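Local coordinates for protein methylmalonyl-CoA carboxyltransferase 12S subunit (PDB 1ON9) that catalyses transfer of the carboxyl group of methylmalonyl-CoA to the biotin of the 1.3S subunit, and as a homohexamer forms the core of transcarboxylase, at residues F356-N361 with Y395-V400; A160-S165 with P186-F191; P401-V406 with E504-K509; Q366-P371 with G413-M418. All coordinates share one frame; numbering follows the deposited sequence.

Contact 1 (F356-N361 with Y395-V400)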
loop_
_atom_site.group_PDB
_atom_site.type_symbol
_atom_site.label_atom_id
_atom_site.label_comp_id
_atom_site.label_asym_id
_atom_site.label_seq_id
_atom_site.Cartn_x
_atom_site.Cartn_y
_atom_site.Cartn_z
ATOM N N PHE E 356 4.648 -24.992 0.498
ATOM C CA PHE E 356 4.785 -24.695 1.921
ATOM C C PHE E 356 6.066 -23.912 2.231
ATOM O O PHE E 356 6.039 -22.930 2.982
ATOM C CB PHE E 356 4.797 -25.977 2.764
ATOM C CG PHE E 356 5.082 -25.718 4.222
ATOM C CD1 PHE E 356 4.053 -25.345 5.095
ATOM C CD2 PHE E 356 6.398 -25.708 4.695
ATOM C CE1 PHE E 356 4.337 -24.960 6.409
ATOM C CE2 PHE E 356 6.692 -25.321 6.007
ATOM C CZ PHE E 356 5.661 -24.946 6.865
ATOM N N CYS E 357 7.193 -24.381 1.694
ATOM C CA CYS E 357 8.469 -23.720 1.945
ATOM C C CYS E 357 8.384 -22.298 1.458
ATOM O O CYS E 357 8.829 -21.376 2.133
ATOM C CB CYS E 357 9.619 -24.452 1.245
ATOM S SG CYS E 357 10.081 -25.986 2.064
ATOM N N ASP E 358 7.803 -22.112 0.281
ATOM C CA ASP E 358 7.668 -20.773 -0.255
ATOM C C ASP E 358 6.839 -19.903 0.692
ATOM O O ASP E 358 7.199 -18.757 0.957
ATOM C CB ASP E 358 7.003 -20.813 -1.635
ATOM C CG ASP E 358 6.913 -19.445 -2.267
ATOM O OD1 ASP E 358 5.801 -19.044 -2.668
ATOM O OD2 ASP E 358 7.954 -18.759 -2.359
ATOM N N SER E 359 5.736 -20.452 1.207
ATOM C CA SER E 359 4.869 -19.713 2.119
ATOM C C SER E 359 5.601 -19.195 3.345
ATOM O O SER E 359 5.339 -18.086 3.808
ATOM C CB SER E 359 3.706 -20.586 2.609
ATOM O OG SER E 359 2.703 -20.658 1.627
ATOM N N PHE E 360 6.507 -20.011 3.872
ATOM C CA PHE E 360 7.234 -19.639 5.075
ATOM C C PHE E 360 8.685 -19.289 4.907
ATOM O O PHE E 360 9.498 -19.472 5.822
ATOM C CB PHE E 360 7.054 -20.720 6.135
ATOM C CG PHE E 360 5.662 -20.776 6.654
ATOM C CD1 PHE E 360 4.750 -21.680 6.136
ATOM C CD2 PHE E 360 5.223 -19.826 7.577
ATOM C CE1 PHE E 360 3.407 -21.639 6.522
ATOM C CE2 PHE E 360 3.879 -19.775 7.969
ATOM C CZ PHE E 360 2.971 -20.682 7.440
ATOM N N ASN E 361 9.008 -18.803 3.713
ATOM C CA ASN E 361 10.340 -18.315 3.439
ATOM C C ASN E 361 11.480 -19.279 3.622
ATOM O O ASN E 361 12.564 -18.893 4.053
ATOM C CB ASN E 361 10.559 -17.088 4.309
ATOM C CG ASN E 361 9.356 -16.199 4.305
ATOM O OD1 ASN E 361 8.929 -15.749 3.247
ATOM N ND2 ASN E 361 8.780 -15.954 5.476
ATOM N N TYR E 395 6.911 -24.275 -8.289
ATOM C CA TYR E 395 8.234 -23.688 -8.462
ATOM C C TYR E 395 8.154 -22.342 -9.164
ATOM O O TYR E 395 8.805 -21.384 -8.744
ATOM C CB TYR E 395 9.142 -24.633 -9.248
ATOM C CG TYR E 395 9.838 -25.630 -8.363
ATOM C CD1 TYR E 395 9.732 -26.994 -8.595
ATOM C CD2 TYR E 395 10.617 -25.197 -7.287
ATOM C CE1 TYR E 395 10.387 -27.919 -7.777
ATOM C CE2 TYR E 395 11.276 -26.110 -6.460
ATOM C CZ TYR E 395 11.154 -27.462 -6.710
ATOM O OH TYR E 395 11.778 -28.361 -5.888
ATOM N N SER E 396 7.362 -22.255 -10.235
ATOM C CA SER E 396 7.219 -20.984 -10.970
ATOM C C SER E 396 6.666 -19.860 -10.098
ATOM O O SER E 396 7.065 -18.697 -10.230
ATOM C CB SER E 396 6.303 -21.166 -12.186
ATOM O OG SER E 396 6.890 -22.084 -13.084
ATOM N N GLU E 397 5.735 -20.207 -9.216
ATOM C CA GLU E 397 5.130 -19.244 -8.295
ATOM C C GLU E 397 6.084 -18.905 -7.140
ATOM O O GLU E 397 6.051 -17.809 -6.597
ATOM C CB GLU E 397 3.844 -19.855 -7.705
ATOM C CG GLU E 397 3.366 -19.258 -6.382
ATOM C CD GLU E 397 2.511 -18.013 -6.561
ATOM O OE1 GLU E 397 2.148 -17.385 -5.536
ATOM O OE2 GLU E 397 2.200 -17.664 -7.725
ATOM N N ALA E 398 6.927 -19.856 -6.757
ATOM C CA ALA E 398 7.805 -19.625 -5.617
ATOM C C ALA E 398 8.778 -18.466 -5.769
ATOM O O ALA E 398 9.383 -18.273 -6.826
ATOM C CB ALA E 398 8.552 -20.906 -5.267
ATOM N N THR E 399 8.933 -17.696 -4.694
ATOM C CA THR E 399 9.843 -16.558 -4.713
ATOM C C THR E 399 11.004 -16.704 -3.726
ATOM O O THR E 399 11.881 -15.851 -3.667
ATOM C CB THR E 399 9.085 -15.258 -4.425
ATOM O OG1 THR E 399 8.360 -15.416 -3.205
ATOM C CG2 THR E 399 8.111 -14.940 -5.571
ATOM N N VAL E 400 11.009 -17.776 -2.939
ATOM C CA VAL E 400 12.123 -17.995 -2.023
ATOM C C VAL E 400 13.328 -18.369 -2.895
ATOM O O VAL E 400 13.170 -18.683 -4.086
ATOM C CB VAL E 400 11.874 -19.202 -1.063
ATOM C CG1 VAL E 400 10.774 -18.867 -0.060
ATOM C CG2 VAL E 400 11.502 -20.460 -1.873
HETATM O O HOH W 1 5.435 -17.005 -4.125
#

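Contact 2 (A160-S165 with P186-F191)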
loop_
_atom_site.group_PDB
_atom_site.type_symbol
_atom_site.label_atom_id
_atom_site.label_comp_id
_atom_site.label_asym_id
_atom_site.label_seq_id
_atom_site.Cartn_x
_atom_site.Cartn_y
_atom_site.Cartn_z
ATOM N N ALA E 160 -11.191 -21.428 9.644
ATOM C CA ALA E 160 -10.072 -20.902 10.413
ATOM C C ALA E 160 -8.743 -21.517 9.958
ATOM O O ALA E 160 -7.715 -20.833 9.949
ATOM C CB ALA E 160 -10.303 -21.165 11.928
ATOM N N ASN E 161 -8.746 -22.802 9.600
ATOM C CA ASN E 161 -7.505 -23.453 9.146
ATOM C C ASN E 161 -7.037 -22.781 7.865
ATOM O O ASN E 161 -5.844 -22.583 7.649
ATOM C CB ASN E 161 -7.718 -24.940 8.826
ATOM C CG ASN E 161 -7.811 -25.803 10.052
ATOM O OD1 ASN E 161 -8.759 -26.551 10.195
ATOM N ND2 ASN E 161 -6.815 -25.726 10.938
ATOM N N VAL E 162 -7.999 -22.460 7.005
ATOM C CA VAL E 162 -7.697 -21.837 5.730
ATOM C C VAL E 162 -7.251 -20.412 5.977
ATOM O O VAL E 162 -6.340 -19.916 5.323
ATOM C CB VAL E 162 -8.926 -21.867 4.796
ATOM C CG1 VAL E 162 -8.641 -21.072 3.510
ATOM C CG2 VAL E 162 -9.256 -23.327 4.453
ATOM N N LYS E 163 -7.908 -19.742 6.916
ATOM C CA LYS E 163 -7.524 -18.379 7.235
ATOM C C LYS E 163 -6.060 -18.355 7.703
ATOM O O LYS E 163 -5.289 -17.493 7.295
ATOM C CB LYS E 163 -8.426 -17.830 8.340
ATOM C CG LYS E 163 -8.234 -16.365 8.646
ATOM C CD LYS E 163 -9.255 -15.922 9.702
ATOM C CE LYS E 163 -9.200 -14.431 9.945
ATOM N NZ LYS E 163 -9.974 -14.049 11.161
ATOM N N LEU E 164 -5.679 -19.293 8.566
ATOM C CA LEU E 164 -4.302 -19.333 9.072
ATOM C C LEU E 164 -3.279 -19.866 8.077
ATOM O O LEU E 164 -2.071 -19.664 8.245
ATOM C CB LEU E 164 -4.210 -20.209 10.322
ATOM C CG LEU E 164 -4.442 -19.593 11.703
ATOM C CD1 LEU E 164 -5.868 -19.029 11.805
ATOM C CD2 LEU E 164 -4.183 -20.683 12.762
ATOM N N SER E 165 -3.770 -20.549 7.050
ATOM C CA SER E 165 -2.914 -21.182 6.062
ATOM C C SER E 165 -1.937 -20.233 5.389
ATOM O O SER E 165 -2.345 -19.259 4.777
ATOM C CB SER E 165 -3.779 -21.870 5.006
ATOM O OG SER E 165 -2.990 -22.727 4.201
ATOM N N PRO E 186 -7.194 -31.449 9.849
ATOM C CA PRO E 186 -5.780 -31.815 9.705
ATOM C C PRO E 186 -5.333 -31.618 8.254
ATOM O O PRO E 186 -4.219 -31.168 8.004
ATOM C CB PRO E 186 -5.763 -33.282 10.107
ATOM C CG PRO E 186 -6.770 -33.316 11.205
ATOM C CD PRO E 186 -7.917 -32.476 10.622
ATOM N N ALA E 187 -6.205 -31.956 7.301
ATOM C CA ALA E 187 -5.866 -31.809 5.880
ATOM C C ALA E 187 -5.582 -30.362 5.518
ATOM O O ALA E 187 -4.844 -30.096 4.579
ATOM C CB ALA E 187 -7.010 -32.322 4.982
ATOM N N LEU E 188 -6.202 -29.434 6.243
ATOM C CA LEU E 188 -6.025 -28.013 5.958
ATOM C C LEU E 188 -4.861 -27.409 6.735
ATOM O O LEU E 188 -4.524 -26.251 6.537
ATOM C CB LEU E 188 -7.319 -27.253 6.252
ATOM C CG LEU E 188 -8.514 -27.591 5.341
ATOM C CD1 LEU E 188 -9.806 -27.038 5.947
ATOM C CD2 LEU E 188 -8.275 -27.016 3.950
ATOM N N THR E 189 -4.254 -28.173 7.633
ATOM C CA THR E 189 -3.094 -27.650 8.336
ATOM C C THR E 189 -1.921 -27.936 7.403
ATOM O O THR E 189 -2.118 -28.433 6.302
ATOM C CB THR E 189 -2.842 -28.350 9.665
ATOM O OG1 THR E 189 -2.526 -29.727 9.428
ATOM C CG2 THR E 189 -4.069 -28.231 10.560
ATOM N N ASP E 190 -0.697 -27.650 7.835
ATOM C CA ASP E 190 0.443 -27.877 6.954
ATOM C C ASP E 190 1.061 -29.249 7.066
ATOM O O ASP E 190 1.482 -29.820 6.067
ATOM C CB ASP E 190 1.508 -26.817 7.210
ATOM C CG ASP E 190 0.960 -25.433 7.035
ATOM O OD1 ASP E 190 1.069 -24.631 7.980
ATOM O OD2 ASP E 190 0.389 -25.167 5.950
ATOM N N PHE E 191 1.136 -29.767 8.283
ATOM C CA PHE E 191 1.730 -31.064 8.480
ATOM C C PHE E 191 0.929 -31.932 9.391
ATOM O O PHE E 191 0.476 -31.488 10.442
ATOM C CB PHE E 191 3.131 -30.942 9.064
ATOM C CG PHE E 191 4.077 -30.210 8.187
ATOM C CD1 PHE E 191 4.264 -28.842 8.332
ATOM C CD2 PHE E 191 4.758 -30.879 7.179
ATOM C CE1 PHE E 191 5.128 -28.140 7.472
ATOM C CE2 PHE E 191 5.611 -30.191 6.320
ATOM C CZ PHE E 191 5.794 -28.820 6.469
HETATM O O HOH W 2 -2.254 -24.719 5.911
#

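Contact 3 (P401-V406 with E504-K509)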
loop_
_atom_site.group_PDB
_atom_site.type_symbol
_atom_site.label_atom_id
_atom_site.label_comp_id
_atom_site.label_asym_id
_atom_site.label_seq_id
_atom_site.Cartn_x
_atom_site.Cartn_y
_atom_site.Cartn_z
ATOM N N PRO E 401 14.544 -18.343 -2.323
ATOM C CA PRO E 401 15.716 -18.713 -3.120
ATOM C C PRO E 401 15.507 -20.139 -3.620
ATOM O O PRO E 401 15.058 -21.006 -2.867
ATOM C CB PRO E 401 16.863 -18.642 -2.112
ATOM C CG PRO E 401 16.411 -17.566 -1.156
ATOM C CD PRO E 401 14.941 -17.912 -0.968
ATOM N N LYS E 402 15.818 -20.368 -4.888
ATOM C CA LYS E 402 15.686 -21.688 -5.483
ATOM C C LYS E 402 17.052 -22.069 -6.051
ATOM O O LYS E 402 17.543 -21.444 -6.982
ATOM C CB LYS E 402 14.602 -21.663 -6.569
ATOM C CG LYS E 402 13.193 -21.487 -5.994
ATOM C CD LYS E 402 12.129 -21.354 -7.092
ATOM C CE LYS E 402 12.140 -19.981 -7.725
ATOM N NZ LYS E 402 11.125 -19.835 -8.813
ATOM N N ILE E 403 17.664 -23.091 -5.465
ATOM C CA ILE E 403 18.991 -23.553 -5.877
ATOM C C ILE E 403 18.879 -24.981 -6.385
ATOM O O ILE E 403 18.395 -25.861 -5.685
ATOM C CB ILE E 403 19.979 -23.549 -4.693
ATOM C CG1 ILE E 403 19.903 -22.214 -3.940
ATOM C CG2 ILE E 403 21.397 -23.833 -5.206
ATOM C CD1 ILE E 403 20.254 -21.020 -4.770
ATOM N N THR E 404 19.353 -25.205 -7.606
ATOM C CA THR E 404 19.262 -26.512 -8.219
ATOM C C THR E 404 20.611 -27.066 -8.644
ATOM O O THR E 404 21.416 -26.383 -9.275
ATOM C CB THR E 404 18.342 -26.440 -9.450
ATOM O OG1 THR E 404 17.037 -26.037 -9.023
ATOM C CG2 THR E 404 18.264 -27.784 -10.169
ATOM N N VAL E 405 20.843 -28.315 -8.283
ATOM C CA VAL E 405 22.073 -28.983 -8.640
ATOM C C VAL E 405 21.674 -30.200 -9.449
ATOM O O VAL E 405 20.903 -31.043 -8.990
ATOM C CB VAL E 405 22.857 -29.418 -7.392
ATOM C CG1 VAL E 405 24.155 -30.152 -7.810
ATOM C CG2 VAL E 405 23.209 -28.191 -6.559
ATOM N N VAL E 406 22.177 -30.283 -10.668
ATOM C CA VAL E 406 21.858 -31.431 -11.492
ATOM C C VAL E 406 22.952 -32.463 -11.312
ATOM O O VAL E 406 24.091 -32.268 -11.750
ATOM C CB VAL E 406 21.733 -31.033 -12.956
ATOM C CG1 VAL E 406 21.415 -32.259 -13.804
ATOM C CG2 VAL E 406 20.641 -29.971 -13.089
ATOM N N GLU E 504 23.651 -18.027 0.701
ATOM C CA GLU E 504 24.084 -16.793 1.345
ATOM C C GLU E 504 23.821 -15.642 0.389
ATOM O O GLU E 504 23.254 -14.628 0.779
ATOM C CB GLU E 504 25.581 -16.870 1.691
ATOM C CG GLU E 504 26.183 -15.595 2.285
ATOM C CD GLU E 504 25.483 -15.115 3.560
ATOM O OE1 GLU E 504 24.737 -15.898 4.189
ATOM O OE2 GLU E 504 25.693 -13.947 3.941
ATOM N N MET E 505 24.220 -15.810 -0.870
ATOM C CA MET E 505 24.034 -14.769 -1.889
ATOM C C MET E 505 22.554 -14.383 -1.991
ATOM O O MET E 505 22.196 -13.203 -1.981
ATOM C CB MET E 505 24.520 -15.270 -3.277
ATOM C CG MET E 505 26.053 -15.451 -3.464
ATOM S SD MET E 505 26.617 -16.413 -4.987
ATOM C CE MET E 505 25.862 -15.500 -6.257
ATOM N N TYR E 506 21.683 -15.387 -2.057
ATOM C CA TYR E 506 20.258 -15.111 -2.206
ATOM C C TYR E 506 19.433 -14.949 -0.936
ATOM O O TYR E 506 18.207 -14.867 -0.995
ATOM C CB TYR E 506 19.651 -16.159 -3.140
ATOM C CG TYR E 506 20.121 -15.965 -4.569
ATOM C CD1 TYR E 506 19.568 -14.974 -5.373
ATOM C CD2 TYR E 506 21.181 -16.715 -5.087
ATOM C CE1 TYR E 506 20.054 -14.727 -6.647
ATOM C CE2 TYR E 506 21.683 -16.473 -6.354
ATOM C CZ TYR E 506 21.118 -15.476 -7.132
ATOM O OH TYR E 506 21.630 -15.216 -8.386
ATOM N N ALA E 507 20.110 -14.866 0.206
ATOM C CA ALA E 507 19.443 -14.673 1.485
ATOM C C ALA E 507 18.697 -13.336 1.498
ATOM O O ALA E 507 17.785 -13.140 2.293
ATOM C CB ALA E 507 20.472 -14.706 2.623
ATOM N N THR E 508 19.084 -12.413 0.621
ATOM C CA THR E 508 18.408 -11.114 0.561
ATOM C C THR E 508 17.549 -10.986 -0.694
ATOM O O THR E 508 17.192 -9.888 -1.099
ATOM C CB THR E 508 19.417 -9.956 0.563
ATOM O OG1 THR E 508 20.302 -10.106 -0.556
ATOM C CG2 THR E 508 20.231 -9.952 1.864
ATOM N N LYS E 509 17.228 -12.111 -1.323
ATOM C CA LYS E 509 16.399 -12.084 -2.527
ATOM C C LYS E 509 15.003 -11.548 -2.225
ATOM O O LYS E 509 14.385 -11.940 -1.239
ATOM C CB LYS E 509 16.255 -13.490 -3.105
ATOM C CG LYS E 509 15.311 -13.590 -4.305
ATOM C CD LYS E 509 15.045 -15.068 -4.641
ATOM C CE LYS E 509 14.095 -15.233 -5.836
ATOM N NZ LYS E 509 13.908 -16.683 -6.129
#

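Contact 4 (Q366-P371 with G413-M418)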
loop_
_atom_site.group_PDB
_atom_site.type_symbol
_atom_site.label_atom_id
_atom_site.label_comp_id
_atom_site.label_asym_id
_atom_site.label_seq_id
_atom_site.Cartn_x
_atom_site.Cartn_y
_atom_site.Cartn_z
ATOM N N GLN E 366 17.191 -28.156 -4.941
ATOM C CA GLN E 366 16.855 -29.332 -5.746
ATOM C C GLN E 366 18.093 -30.158 -6.101
ATOM O O GLN E 366 19.145 -29.604 -6.435
ATOM C CB GLN E 366 16.169 -28.916 -7.064
ATOM C CG GLN E 366 14.753 -28.334 -6.924
ATOM C CD GLN E 366 14.699 -27.125 -6.020
ATOM O OE1 GLN E 366 14.023 -27.136 -4.980
ATOM N NE2 GLN E 366 15.409 -26.066 -6.407
ATOM N N LEU E 367 17.960 -31.478 -6.018
ATOM C CA LEU E 367 19.031 -32.397 -6.401
ATOM C C LEU E 367 18.373 -33.199 -7.517
ATOM O O LEU E 367 17.464 -34.011 -7.286
ATOM C CB LEU E 367 19.433 -33.280 -5.219
ATOM C CG LEU E 367 20.007 -32.515 -4.022
ATOM C CD1 LEU E 367 20.402 -33.524 -2.946
ATOM C CD2 LEU E 367 21.223 -31.668 -4.440
ATOM N N VAL E 368 18.837 -32.958 -8.736
ATOM C CA VAL E 368 18.230 -33.557 -9.909
ATOM C C VAL E 368 18.907 -34.754 -10.546
ATOM O O VAL E 368 20.103 -34.749 -10.854
ATOM C CB VAL E 368 18.040 -32.469 -11.012
ATOM C CG1 VAL E 368 17.188 -32.995 -12.168
ATOM C CG2 VAL E 368 17.405 -31.205 -10.398
ATOM N N ASP E 369 18.106 -35.783 -10.747
ATOM C CA ASP E 369 18.545 -36.984 -11.429
ATOM C C ASP E 369 17.219 -37.633 -11.773
ATOM O O ASP E 369 16.763 -38.544 -11.088
ATOM C CB ASP E 369 19.370 -37.896 -10.526
ATOM C CG ASP E 369 20.069 -38.973 -11.322
ATOM O OD1 ASP E 369 19.738 -39.085 -12.522
ATOM O OD2 ASP E 369 20.926 -39.698 -10.771
ATOM N N VAL E 370 16.605 -37.136 -12.843
ATOM C CA VAL E 370 15.287 -37.591 -13.260
ATOM C C VAL E 370 15.256 -37.876 -14.768
ATOM O O VAL E 370 15.572 -37.009 -15.590
ATOM C CB VAL E 370 14.236 -36.504 -12.845
ATOM C CG1 VAL E 370 14.533 -35.181 -13.582
ATOM C CG2 VAL E 370 12.808 -37.005 -13.093
ATOM N N PRO E 371 14.880 -39.104 -15.147
ATOM C CA PRO E 371 14.810 -39.533 -16.550
ATOM C C PRO E 371 13.519 -39.166 -17.267
ATOM O O PRO E 371 13.408 -39.332 -18.480
ATOM C CB PRO E 371 14.980 -41.039 -16.440
ATOM C CG PRO E 371 14.184 -41.338 -15.230
ATOM C CD PRO E 371 14.640 -40.248 -14.251
ATOM N N GLY E 413 10.485 -32.466 -19.709
ATOM C CA GLY E 413 9.641 -31.815 -18.721
ATOM C C GLY E 413 9.915 -32.134 -17.263
ATOM O O GLY E 413 9.697 -31.280 -16.397
ATOM N N SER E 414 10.399 -33.340 -16.977
ATOM C CA SER E 414 10.653 -33.724 -15.588
ATOM C C SER E 414 11.770 -32.882 -14.998
ATOM O O SER E 414 11.784 -32.619 -13.792
ATOM C CB SER E 414 10.994 -35.215 -15.481
ATOM O OG SER E 414 12.274 -35.484 -16.030
ATOM N N TYR E 415 12.696 -32.453 -15.852
ATOM C CA TYR E 415 13.809 -31.606 -15.433
ATOM C C TYR E 415 13.267 -30.203 -15.159
ATOM O O TYR E 415 13.637 -29.564 -14.167
ATOM C CB TYR E 415 14.882 -31.558 -16.530
ATOM C CG TYR E 415 15.798 -30.344 -16.508
ATOM C CD1 TYR E 415 15.896 -29.523 -17.626
ATOM C CD2 TYR E 415 16.586 -30.039 -15.394
ATOM C CE1 TYR E 415 16.745 -28.441 -17.654
ATOM C CE2 TYR E 415 17.459 -28.933 -15.411
ATOM C CZ TYR E 415 17.527 -28.145 -16.549
ATOM O OH TYR E 415 18.362 -27.050 -16.628
ATOM N N LEU E 416 12.399 -29.717 -16.042
ATOM C CA LEU E 416 11.804 -28.400 -15.827
ATOM C C LEU E 416 11.028 -28.405 -14.507
ATOM O O LEU E 416 11.037 -27.427 -13.764
ATOM C CB LEU E 416 10.857 -28.049 -16.977
ATOM C CG LEU E 416 11.535 -27.967 -18.352
ATOM C CD1 LEU E 416 10.489 -27.625 -19.398
ATOM C CD2 LEU E 416 12.661 -26.907 -18.327
ATOM N N ALA E 417 10.374 -29.523 -14.217
ATOM C CA ALA E 417 9.587 -29.672 -13.000
ATOM C C ALA E 417 10.444 -29.635 -11.748
ATOM O O ALA E 417 9.940 -29.340 -10.670
ATOM C CB ALA E 417 8.812 -30.956 -13.053
ATOM N N MET E 418 11.731 -29.952 -11.895
ATOM C CA MET E 418 12.689 -29.926 -10.783
ATOM C C MET E 418 13.354 -28.555 -10.652
ATOM O O MET E 418 14.452 -28.415 -10.096
ATOM C CB MET E 418 13.756 -31.007 -10.960
ATOM C CG MET E 418 13.209 -32.415 -10.770
ATOM S SD MET E 418 12.444 -32.632 -9.135
ATOM C CE MET E 418 13.917 -32.538 -8.052
#

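Contact 1 (F356-N361 with Y395-V400)
D358 reaches from the last turn of one helix to the chain just beyond another, and its OD2 collects two successive backbone N-H groups there. T399 N gives the shorter bond, 2.7 Å to D358 OD2 with an N-H...O angle of 158°; it comes from above the carboxylate plane. V400 N is longer and more bent, 3.3 Å to the same D358 OD2, and meets that oxygen nearly along its C-O axis. The carboxylate gets there because CG lies opposite the backbone N across the CA-CB bond (chi1 -177°), which carries it off the flank of the helix. The other oxygen has a different duty: a bridging water lies 2.5 Å from D358 OD1 and 2.7 Å from E397 O, and donates to both.

Both helices are connectors of beta-alpha-beta units in this carboxyltransferase, a member of the ClpP/crotonase clan: helix 344-359 leads into strand 364-370, while helix 384-397 leads into the neighbouring parallel strand 402-407. The first ends in a Schellman motif, with N361 at positive phi as C-prime and its N bonded to D358 O.

Apolar contacts fill in beside the carboxylate. V400 CG1 sits 3.6 Å from N361 CA, while V400 CG2 lies against D358 CA. A398 CB packs 3.9 Å from D358 CB, alongside the aspartate stem.

Charge is supplied from outside: K517 of the second subunit forms a salt bridge to D358 OD2 and also bonds T399 OG1, and H518 of that subunit bonds D358 OD1. These partners probably favour the ionised carboxylate.

Contact 2 (A160-S165 with P186-F191)
L188 lays its whole side chain across N161 and V162 of the facing helix. Its CB comes first, 3.5 Å from N161 CB, where the two side chains cross at about a right angle. With CG of L188 beside its own backbone N (chi1 -66°), the branch beyond runs on over the helix surface: CD1 lies 4.0 Å from V162 CG2 and also near N161 CB, and CD2 closes on the same V162 methyl at 3.9 Å. A single valine methyl thus fills the fork of the leucine.

The amide of N161 runs alongside T189, its ND2 3.7 Å from T189 CG2; its OD1 is bonded by S185. T189 turns its hydroxyl back instead, OG1 donating to P186 O at 2.6 Å. That carbonyl also takes T189 N.

No hydrogen bond joins the segments. A water 2.7 Å from S165 OG lies close to L188 O and D190 OD2, and S165 OG is bonded by N520 of the second subunit.

The C-terminal end of helix 147-164, the beta-alpha-beta connector between parallel strands 133-139 and 170-175 in the N-terminal crotonase-like half, meets short helix 184-188, en route to strand 191-195, with M123 on N161 and strand 170-175 under T189.

Contact 3 (P401-V406 with E504-K509)
K509 NZ, 4.1 Å from P401 CA, is gripped by a salt bridge to D426 OD2 and by V400 O, with a weaker bond to Q511 OE1. This ammonium closes the seam where parallel strand 402-407, in the mixed sheet of the C-terminal crotonase-like half, begins beside the chain that leaves helix 495-505. The lysine gets there fully stretched: CG lies opposite the backbone N (chi1 175°), and all later torsions are extended, which lays CD 4.0 Å from P401 CA and carries NZ past it.

K402 crosses K509 obliquely, its CE 4.1 Å from K509 NZ. The two ammonium nitrogens, K402 NZ and K509 NZ, are 5.0 Å apart, yet each has its own set of oxygens: K402 NZ donates to the backbone oxygens Y395 O, A398 O and L423 O. D426 OD2 also accepts the backbone N of K402, so it ties the start of the strand to K509; its charge probably offsets that of K509.

P401 meets Y506 at the other edge of the contact. Its ring CG presses on Y506 O at 3.2 Å, a carbonyl already holding K509 N at 2.9 Å, and its CB packs 3.9 Å from Y506 CB. The tyrosine hydroxyl runs on to Q125 of the third subunit, while on the strand I403 CD1 approaches the ring obliquely, 4.4 Å from Y506 CD2.

Contact 4 (Q366-P371 with G413-M418)
V370 straddles S414: its CG1 and CG2 lie 3.3 Å and 3.4 Å from S414 OG, and CG2 is also pressed to 3.5 Å from S414 CB, tighter than a usual carbon contact. Both first torsions matter here. In V370 chi1 is 63°, leaving CG1 between N and C, and S414 OG takes up the same kind of place on its own residue, chi1 71°, so that the hydroxyl comes up between the two valine methyls.

One turn along, M418 takes over. V368 CG2 packs 3.7 Å from M418 CB as the two side chains pass alongside, pointing opposite ways, and V370 CG1 touches M418 CG. Bent at both chi2 and chi3, the methionine brings CE under the strand, 3.9 Å from L367 O. V368 CG1 meets the Y415 ring at its edge, near the ring plane. At the far end Q366 CG sits 3.2 Å from M418 O.

The axes of 366-370 and 413-417 run nearly antiparallel (164°), 8.7 Å apart at closest approach; helix 412-417 here covers one face of strand 364-370 in the crotonase-like sheet. Further out, Y411 O bonds S414 OG and settles the hydroxyl; Y395 OH and T404 OG1 hold the two ends of the Q366 amide. N333 on strand 326-333 backs M418 and V370, while L151 of the second subunit packs on Y415.

No hydrogen bond crosses between strand and helix, so their cohesion is essentially apolar. The buried M418 O has no polar partner anywhere in the model, and some energetic cost of burying it is likely.

Contact 2 comes first along the chain, closing a short loop around strand 170-175 in the N-terminal half. Contact 1 follows in series, closing the span from helix 344-359 to helix 384-397, yet the two meet in space: F356 sets its ring edge-to-face with F191. Contact 4 opens at Q366, inside the loop of contact 1, and closes beyond it, so these two cross. Contact 3 opens directly after contact 1 and closes only near the C terminus; contact 4 closes within that long loop, so 3 and 4 also cross. Neighbouring strands 364-370 and 402-407 join contacts 3 and 4 in one sheet, and the Y395 ring, packed on A417 O, joins contact 1 to contact 4.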